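Local coordinates for protein amine Dehydrogenase (Pseudomonas putida, PDB 1JMX) that probably forms the beta-propeller subunit of an amine dehydrogenase that oxidises primary amines and passes the electrons on to heme c, at residues Q248-T259 with Y271-L282. Residues are numbered along the deposited sequence; the frame is centred on the assembly and turned at random.
Sequences QEFADLTELYFT and YGVLNRLAKYDL
Y257 runs along the hairpin of 271-282, its ring meeting one residue after another. Y257 CB sits 3.8 Å from V273 N; with CG anti to the carbonyl carbon (chi1 -56°), the ring lies against G272, where any CB would collide with Y257 CG. Y257 CD2 lies 3.7 Å from G272 C, then CE2 and CZ pass A278, Y257 CZ being 3.6 Å from A278 CB. At the tip, the hydroxyls Y257 OH and Y280 OH are 2.6 Å apart, and Y257 OH donates to E255 OE1 at 2.7 Å. R276 NH2 reaches that oxygen from the opposite face of the carboxylate, 2.9 Å from E255 OE1, while R276 NE bonds E255 OE2 on the syn side, tilted out of the carboxylate plane: a side-on salt bridge. With an alanine at E255, the R276 charge would probably lose its mate and the Y257 hydroxyl this acceptor. F250 completes the aromatic cluster, its edge toward the face of Y280, planes at 71°. Back at the root of Y257, F258 N bonds V273 O at 2.8 Å. In what reads as a seven-bladed propeller, strand 245-250 edges one blade, and 251-256 crosses to strand 257-262, which pairs with 269-274 in the next; 286-292 flanks Y280 and R276.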
ATOM      1  N   GLN B 248      31.887   8.130  -4.908  1.00 22.91           N
ATOM      2  CA  GLN B 248      32.290   8.937  -3.771  1.00 23.98           C
ATOM      3  C   GLN B 248      31.104   9.510  -3.011  1.00 23.69           C
ATOM      4  O   GLN B 248      30.184  10.069  -3.615  1.00 24.88           O
ATOM      5  CB  GLN B 248      33.234  10.063  -4.206  1.00 26.04           C
ATOM      6  CG  GLN B 248      32.583  11.391  -4.531  1.00 28.28           C
ATOM      7  CD  GLN B 248      33.369  12.538  -3.929  1.00 31.27           C
ATOM      8  OE1 GLN B 248      34.409  12.943  -4.462  1.00 31.82           O
ATOM      9  NE2 GLN B 248      32.906  13.038  -2.784  1.00 32.34           N
ATOM     10  N   GLU B 249      31.119   9.350  -1.689  1.00 22.67           N
ATOM     11  CA  GLU B 249      30.053   9.883  -0.845  1.00 23.00           C
ATOM     12  C   GLU B 249      30.263  11.393  -0.707  1.00 23.69           C
ATOM     13  O   GLU B 249      31.400  11.852  -0.553  1.00 24.42           O
ATOM     14  CB  GLU B 249      30.061   9.209   0.524  1.00 22.62           C
ATOM     15  CG  GLU B 249      29.744   7.725   0.482  1.00 23.24           C
ATOM     16  CD  GLU B 249      30.859   6.898  -0.125  1.00 25.00           C
ATOM     17  OE1 GLU B 249      32.042   7.168   0.179  1.00 28.08           O
ATOM     18  OE2 GLU B 249      30.564   5.966  -0.897  1.00 24.28           O
ATOM     19  N   PHE B 250      29.180  12.164  -0.788  1.00 23.39           N
ATOM     20  CA  PHE B 250      29.280  13.623  -0.705  1.00 23.00           C
ATOM     21  C   PHE B 250      28.475  14.308   0.403  1.00 22.87           C
ATOM     22  O   PHE B 250      28.368  15.535   0.423  1.00 20.96           O
ATOM     23  CB  PHE B 250      28.925  14.255  -2.061  1.00 21.39           C
ATOM     24  CG  PHE B 250      27.519  13.973  -2.522  1.00 19.83           C
ATOM     25  CD1 PHE B 250      26.480  14.846  -2.204  1.00 19.95           C
ATOM     26  CD2 PHE B 250      27.236  12.851  -3.295  1.00 19.10           C
ATOM     27  CE1 PHE B 250      25.182  14.605  -2.649  1.00 19.48           C
ATOM     28  CE2 PHE B 250      25.937  12.602  -3.747  1.00 18.02           C
ATOM     29  CZ  PHE B 250      24.910  13.481  -3.422  1.00 18.56           C
ATOM     30  N   ALA B 251      27.924  13.523   1.321  1.00 24.52           N
ATOM     31  CA  ALA B 251      27.121  14.088   2.400  1.00 25.68           C
ATOM     32  C   ALA B 251      26.432  13.041   3.261  1.00 26.21           C
ATOM     33  O   ALA B 251      26.124  11.939   2.802  1.00 25.77           O
ATOM     34  CB  ALA B 251      26.060  15.012   1.816  1.00 25.61           C
ATOM     35  N   ASP B 252      26.193  13.390   4.521  1.00 26.25           N
ATOM     36  CA  ASP B 252      25.472  12.493   5.399  1.00 27.44           C
ATOM     37  C   ASP B 252      24.012  12.715   5.025  1.00 25.11           C
ATOM     38  O   ASP B 252      23.585  13.849   4.807  1.00 23.79           O
ATOM     39  CB  ASP B 252      25.694  12.828   6.879  1.00 32.03           C
ATOM     40  CG  ASP B 252      24.965  11.858   7.802  1.00 37.50           C
ATOM     41  OD1 ASP B 252      23.897  12.222   8.344  1.00 41.50           O
ATOM     42  OD2 ASP B 252      25.432  10.706   7.955  1.00 39.73           O
ATOM     43  N   LEU B 253      23.277  11.623   4.882  1.00 22.81           N
ATOM     44  CA  LEU B 253      21.869  11.671   4.518  1.00 22.74           C
ATOM     45  C   LEU B 253      20.964  12.278   5.600  1.00 22.67           C
ATOM     46  O   LEU B 253      20.829  11.724   6.693  1.00 22.97           O
ATOM     47  CB  LEU B 253      21.397  10.255   4.176  1.00 21.27           C
ATOM     48  CG  LEU B 253      20.061   9.976   3.483  1.00 20.90           C
ATOM     49  CD1 LEU B 253      20.058   8.532   3.026  1.00 19.85           C
ATOM     50  CD2 LEU B 253      18.875  10.251   4.403  1.00 21.00           C
ATOM     51  N   THR B 254      20.355  13.416   5.276  1.00 22.99           N
ATOM     52  CA  THR B 254      19.407  14.103   6.167  1.00 21.91           C
ATOM     53  C   THR B 254      18.026  14.154   5.495  1.00 22.04           C
ATOM     54  O   THR B 254      17.008  14.372   6.155  1.00 22.08           O
ATOM     55  CB  THR B 254      19.860  15.540   6.519  1.00 20.71           C
ATOM     56  OG1 THR B 254      20.001  16.325   5.327  1.00 19.61           O
ATOM     57  CG2 THR B 254      21.173  15.507   7.265  1.00 21.61           C
ATOM     58  N   GLU B 255      18.020  13.936   4.178  1.00 21.03           N
ATOM     59  CA  GLU B 255      16.813  13.932   3.350  1.00 18.63           C
ATOM     60  C   GLU B 255      17.103  13.121   2.083  1.00 19.16           C
ATOM     61  O   GLU B 255      18.264  12.826   1.772  1.00 19.57           O
ATOM     62  CB  GLU B 255      16.408  15.358   2.962  1.00 16.91           C
ATOM     63  CG  GLU B 255      17.467  16.124   2.173  1.00 18.39           C
ATOM     64  CD  GLU B 255      17.009  17.507   1.718  1.00 18.50           C
ATOM     65  OE1 GLU B 255      17.876  18.329   1.361  1.00 19.96           O
ATOM     66  OE2 GLU B 255      15.790  17.775   1.690  1.00 21.14           O
ATOM     67  N   LEU B 256      16.054  12.775   1.346  1.00 18.51           N
ATOM     68  CA  LEU B 256      16.210  11.999   0.127  1.00 16.54           C
ATOM     69  C   LEU B 256      16.222  12.856  -1.131  1.00 15.67           C
ATOM     70  O   LEU B 256      15.608  13.924  -1.172  1.00 14.63           O
ATOM     71  CB  LEU B 256      15.095  10.960   0.009  1.00 16.42           C
ATOM     72  CG  LEU B 256      14.938   9.904   1.105  1.00 16.84           C
ATOM     73  CD1 LEU B 256      13.747   9.016   0.751  1.00 18.52           C
ATOM     74  CD2 LEU B 256      16.209   9.072   1.256  1.00 16.18           C
ATOM     75  N   TYR B 257      16.949  12.366  -2.142  1.00 16.29           N
ATOM     76  CA  TYR B 257      17.069  12.996  -3.462  1.00 15.01           C
ATOM     77  C   TYR B 257      16.834  11.875  -4.480  1.00 14.83           C
ATOM     78  O   TYR B 257      17.293  10.749  -4.280  1.00 14.08           O
ATOM     79  CB  TYR B 257      18.477  13.574  -3.692  1.00 15.12           C
ATOM     80  CG  TYR B 257      18.940  14.565  -2.650  1.00 17.02           C
ATOM     81  CD1 TYR B 257      20.084  14.322  -1.900  1.00 17.21           C
ATOM     82  CD2 TYR B 257      18.200  15.718  -2.376  1.00 17.80           C
ATOM     83  CE1 TYR B 257      20.483  15.188  -0.895  1.00 18.21           C
ATOM     84  CE2 TYR B 257      18.589  16.597  -1.375  1.00 20.46           C
ATOM     85  CZ  TYR B 257      19.734  16.321  -0.634  1.00 19.66           C
ATOM     86  OH  TYR B 257      20.123  17.172   0.373  1.00 21.65           O
ATOM     87  N   PHE B 258      16.080  12.160  -5.537  1.00 13.18           N
ATOM     88  CA  PHE B 258      15.820  11.164  -6.575  1.00 13.89           C
ATOM     89  C   PHE B 258      16.893  11.215  -7.664  1.00 12.92           C
ATOM     90  O   PHE B 258      17.383  10.181  -8.119  1.00 13.49           O
ATOM     91  CB  PHE B 258      14.428  11.355  -7.172  1.00 13.06           C
ATOM     92  CG  PHE B 258      13.363  10.537  -6.498  1.00 13.89           C
ATOM     93  CD1 PHE B 258      13.639   9.829  -5.327  1.00 14.29           C
ATOM     94  CD2 PHE B 258      12.083  10.466  -7.039  1.00 14.14           C
ATOM     95  CE1 PHE B 258      12.652   9.059  -4.705  1.00 15.44           C
ATOM     96  CE2 PHE B 258      11.084   9.698  -6.427  1.00 15.52           C
ATOM     97  CZ  PHE B 258      11.370   8.994  -5.259  1.00 14.40           C
ATOM     98  N   THR B 259      17.237  12.429  -8.084  1.00 12.98           N
ATOM     99  CA  THR B 259      18.264  12.638  -9.093  1.00 12.38           C
ATOM    100  C   THR B 259      19.275  13.668  -8.603  1.00 14.06           C
ATOM    101  O   THR B 259      18.985  14.487  -7.719  1.00 12.11           O
ATOM    102  CB  THR B 259      17.694  13.133 -10.431  1.00 11.40           C
ATOM    103  OG1 THR B 259      17.085  14.410 -10.245  1.00 11.60           O
ATOM    104  CG2 THR B 259      16.680  12.163 -10.986  1.00  8.81           C
ATOM    105  N   TYR B 271      24.159  18.859  -7.441  1.00 17.30           N
ATOM    106  CA  TYR B 271      22.812  19.284  -7.089  1.00 16.21           C
ATOM    107  C   TYR B 271      21.835  18.113  -7.080  1.00 15.60           C
ATOM    108  O   TYR B 271      21.649  17.465  -8.103  1.00 15.74           O
ATOM    109  CB  TYR B 271      22.313  20.316  -8.095  1.00 15.70           C
ATOM    110  CG  TYR B 271      23.126  21.584  -8.182  1.00 16.91           C
ATOM    111  CD1 TYR B 271      22.541  22.820  -7.922  1.00 18.03           C
ATOM    112  CD2 TYR B 271      24.465  21.558  -8.567  1.00 16.97           C
ATOM    113  CE1 TYR B 271      23.265  24.004  -8.046  1.00 18.74           C
ATOM    114  CE2 TYR B 271      25.198  22.733  -8.692  1.00 17.49           C
ATOM    115  CZ  TYR B 271      24.593  23.953  -8.433  1.00 18.54           C
ATOM    116  OH  TYR B 271      25.305  25.127  -8.570  1.00 19.27           O
ATOM    117  N   GLY B 272      21.207  17.861  -5.933  1.00 14.96           N
ATOM    118  CA  GLY B 272      20.234  16.785  -5.816  1.00 14.07           C
ATOM    119  C   GLY B 272      18.843  17.362  -5.620  1.00 13.32           C
ATOM    120  O   GLY B 272      18.717  18.495  -5.165  1.00 12.75           O
ATOM    121  N   VAL B 273      17.797  16.592  -5.924  1.00 13.61           N
ATOM    122  CA  VAL B 273      16.430  17.096  -5.787  1.00 12.95           C
ATOM    123  C   VAL B 273      15.345  16.053  -5.485  1.00 13.43           C
ATOM    124  O   VAL B 273      15.478  14.883  -5.826  1.00 12.57           O
ATOM    125  CB  VAL B 273      16.002  17.892  -7.075  1.00 13.60           C
ATOM    126  CG1 VAL B 273      15.784  16.943  -8.244  1.00 12.05           C
ATOM    127  CG2 VAL B 273      14.746  18.729  -6.821  1.00 10.27           C
ATOM    128  N   LEU B 274      14.299  16.513  -4.801  1.00 13.76           N
ATOM    129  CA  LEU B 274      13.105  15.740  -4.457  1.00 13.57           C
ATOM    130  C   LEU B 274      12.140  16.744  -3.831  1.00 13.82           C
ATOM    131  O   LEU B 274      11.375  17.378  -4.547  1.00 13.24           O
ATOM    132  CB  LEU B 274      13.395  14.561  -3.519  1.00 13.99           C
ATOM    133  CG  LEU B 274      12.374  13.401  -3.469  1.00 14.73           C
ATOM    134  CD1 LEU B 274      11.271  13.644  -2.474  1.00 15.48           C
ATOM    135  CD2 LEU B 274      11.785  13.145  -4.843  1.00 14.46           C
ATOM    136  N   ASN B 275      12.211  16.929  -2.513  1.00 15.24           N
ATOM    137  CA  ASN B 275      11.346  17.891  -1.824  1.00 16.11           C
ATOM    138  C   ASN B 275      12.055  19.234  -1.675  1.00 16.17           C
ATOM    139  O   ASN B 275      11.414  20.279  -1.611  1.00 17.82           O
ATOM    140  CB  ASN B 275      10.867  17.341  -0.482  1.00 14.31           C
ATOM    141  CG  ASN B 275       9.781  16.287  -0.648  1.00 16.11           C
ATOM    142  OD1 ASN B 275       9.134  16.210  -1.692  1.00 15.10           O
ATOM    143  ND2 ASN B 275       9.573  15.476   0.385  1.00 16.41           N
ATOM    144  N   ARG B 276      13.383  19.189  -1.634  1.00 15.87           N
ATOM    145  CA  ARG B 276      14.220  20.383  -1.572  1.00 15.95           C
ATOM    146  C   ARG B 276      15.279  20.228  -2.656  1.00 15.60           C
ATOM    147  O   ARG B 276      15.575  19.114  -3.086  1.00 16.50           O
ATOM    148  CB  ARG B 276      14.944  20.509  -0.225  1.00 16.40           C
ATOM    149  CG  ARG B 276      14.110  21.040   0.922  1.00 17.33           C
ATOM    150  CD  ARG B 276      15.000  21.693   1.976  1.00 17.42           C
ATOM    151  NE  ARG B 276      16.162  20.866   2.298  1.00 19.06           N
ATOM    152  CZ  ARG B 276      17.137  21.226   3.129  1.00 20.04           C
ATOM    153  NH1 ARG B 276      17.097  22.403   3.738  1.00 19.90           N
ATOM    154  NH2 ARG B 276      18.175  20.425   3.323  1.00 20.31           N
ATOM    155  N   LEU B 277      15.827  21.343  -3.115  1.00 15.71           N
ATOM    156  CA  LEU B 277      16.890  21.312  -4.108  1.00 15.74           C
ATOM    157  C   LEU B 277      18.136  21.615  -3.278  1.00 15.89           C
ATOM    158  O   LEU B 277      18.237  22.689  -2.696  1.00 17.79           O
ATOM    159  CB  LEU B 277      16.679  22.411  -5.156  1.00 16.32           C
ATOM    160  CG  LEU B 277      17.250  22.276  -6.580  1.00 18.00           C
ATOM    161  CD1 LEU B 277      17.288  23.657  -7.225  1.00 17.28           C
ATOM    162  CD2 LEU B 277      18.640  21.677  -6.593  1.00 17.42           C
ATOM    163  N   ALA B 278      19.060  20.668  -3.176  1.00 15.33           N
ATOM    164  CA  ALA B 278      20.265  20.892  -2.388  1.00 15.51           C
ATOM    165  C   ALA B 278      21.515  21.036  -3.246  1.00 17.32           C
ATOM    166  O   ALA B 278      21.664  20.374  -4.269  1.00 17.55           O
ATOM    167  CB  ALA B 278      20.447  19.794  -1.366  1.00 15.43           C
ATOM    168  N   LYS B 279      22.424  21.884  -2.779  1.00 17.09           N
ATOM    169  CA  LYS B 279      23.677  22.186  -3.456  1.00 17.29           C
ATOM    170  C   LYS B 279      24.792  21.720  -2.533  1.00 17.47           C
ATOM    171  O   LYS B 279      24.888  22.190  -1.405  1.00 18.05           O
ATOM    172  CB  LYS B 279      23.758  23.702  -3.670  1.00 18.26           C
ATOM    173  CG  LYS B 279      24.907  24.185  -4.501  1.00 18.71           C
ATOM    174  CD  LYS B 279      24.709  25.658  -4.820  1.00 20.61           C
ATOM    175  CE  LYS B 279      25.919  26.223  -5.551  1.00 21.85           C
ATOM    176  NZ  LYS B 279      25.710  27.628  -5.992  1.00 23.86           N
ATOM    177  N   TYR B 280      25.599  20.766  -2.989  1.00 17.28           N
ATOM    178  CA  TYR B 280      26.683  20.239  -2.171  1.00 18.64           C
ATOM    179  C   TYR B 280      28.076  20.480  -2.710  1.00 20.79           C
ATOM    180  O   TYR B 280      28.291  20.555  -3.921  1.00 21.87           O
ATOM    181  CB  TYR B 280      26.528  18.734  -1.970  1.00 16.82           C
ATOM    182  CG  TYR B 280      25.431  18.368  -1.027  1.00 15.94           C
ATOM    183  CD1 TYR B 280      24.113  18.291  -1.465  1.00 14.97           C
ATOM    184  CD2 TYR B 280      25.699  18.125   0.310  1.00 14.56           C
ATOM    185  CE1 TYR B 280      23.084  17.986  -0.588  1.00 15.50           C
ATOM    186  CE2 TYR B 280      24.680  17.820   1.197  1.00 16.10           C
ATOM    187  CZ  TYR B 280      23.373  17.754   0.742  1.00 16.25           C
ATOM    188  OH  TYR B 280      22.361  17.483   1.621  1.00 16.00           O
ATOM    189  N   ASP B 281      29.031  20.511  -1.786  1.00 21.62           N
ATOM    190  CA  ASP B 281      30.433  20.681  -2.109  1.00 22.30           C
ATOM    191  C   ASP B 281      30.979  19.260  -2.023  1.00 22.33           C
ATOM    192  O   ASP B 281      31.001  18.679  -0.944  1.00 21.39           O
ATOM    193  CB  ASP B 281      31.097  21.563  -1.051  1.00 23.97           C
ATOM    194  CG  ASP B 281      32.502  21.959  -1.421  1.00 24.22           C
ATOM    195  OD1 ASP B 281      33.337  21.065  -1.676  1.00 22.76           O
ATOM    196  OD2 ASP B 281      32.769  23.178  -1.454  1.00 25.98           O
ATOM    197  N   LEU B 282      31.355  18.681  -3.162  1.00 24.45           N
ATOM    198  CA  LEU B 282      31.877  17.309  -3.198  1.00 26.34           C
ATOM    199  C   LEU B 282      33.141  17.125  -2.366  1.00 28.40           C
ATOM    200  O   LEU B 282      33.266  16.161  -1.609  1.00 29.35           O
ATOM    201  CB  LEU B 282      32.198  16.869  -4.634  1.00 26.07           C
ATOM    202  CG  LEU B 282      31.174  16.252  -5.587  1.00 25.50           C
ATOM    203  CD1 LEU B 282      30.536  15.017  -4.981  1.00 25.26           C
ATOM    204  CD2 LEU B 282      30.145  17.279  -5.938  1.00 27.73           C
TER
HETATM  205  O   HOH W   1      22.527  16.660   4.258  1.00 45.96           O
HETATM  206  O   HOH W   2      14.363  16.271  -0.771  1.00 23.44           O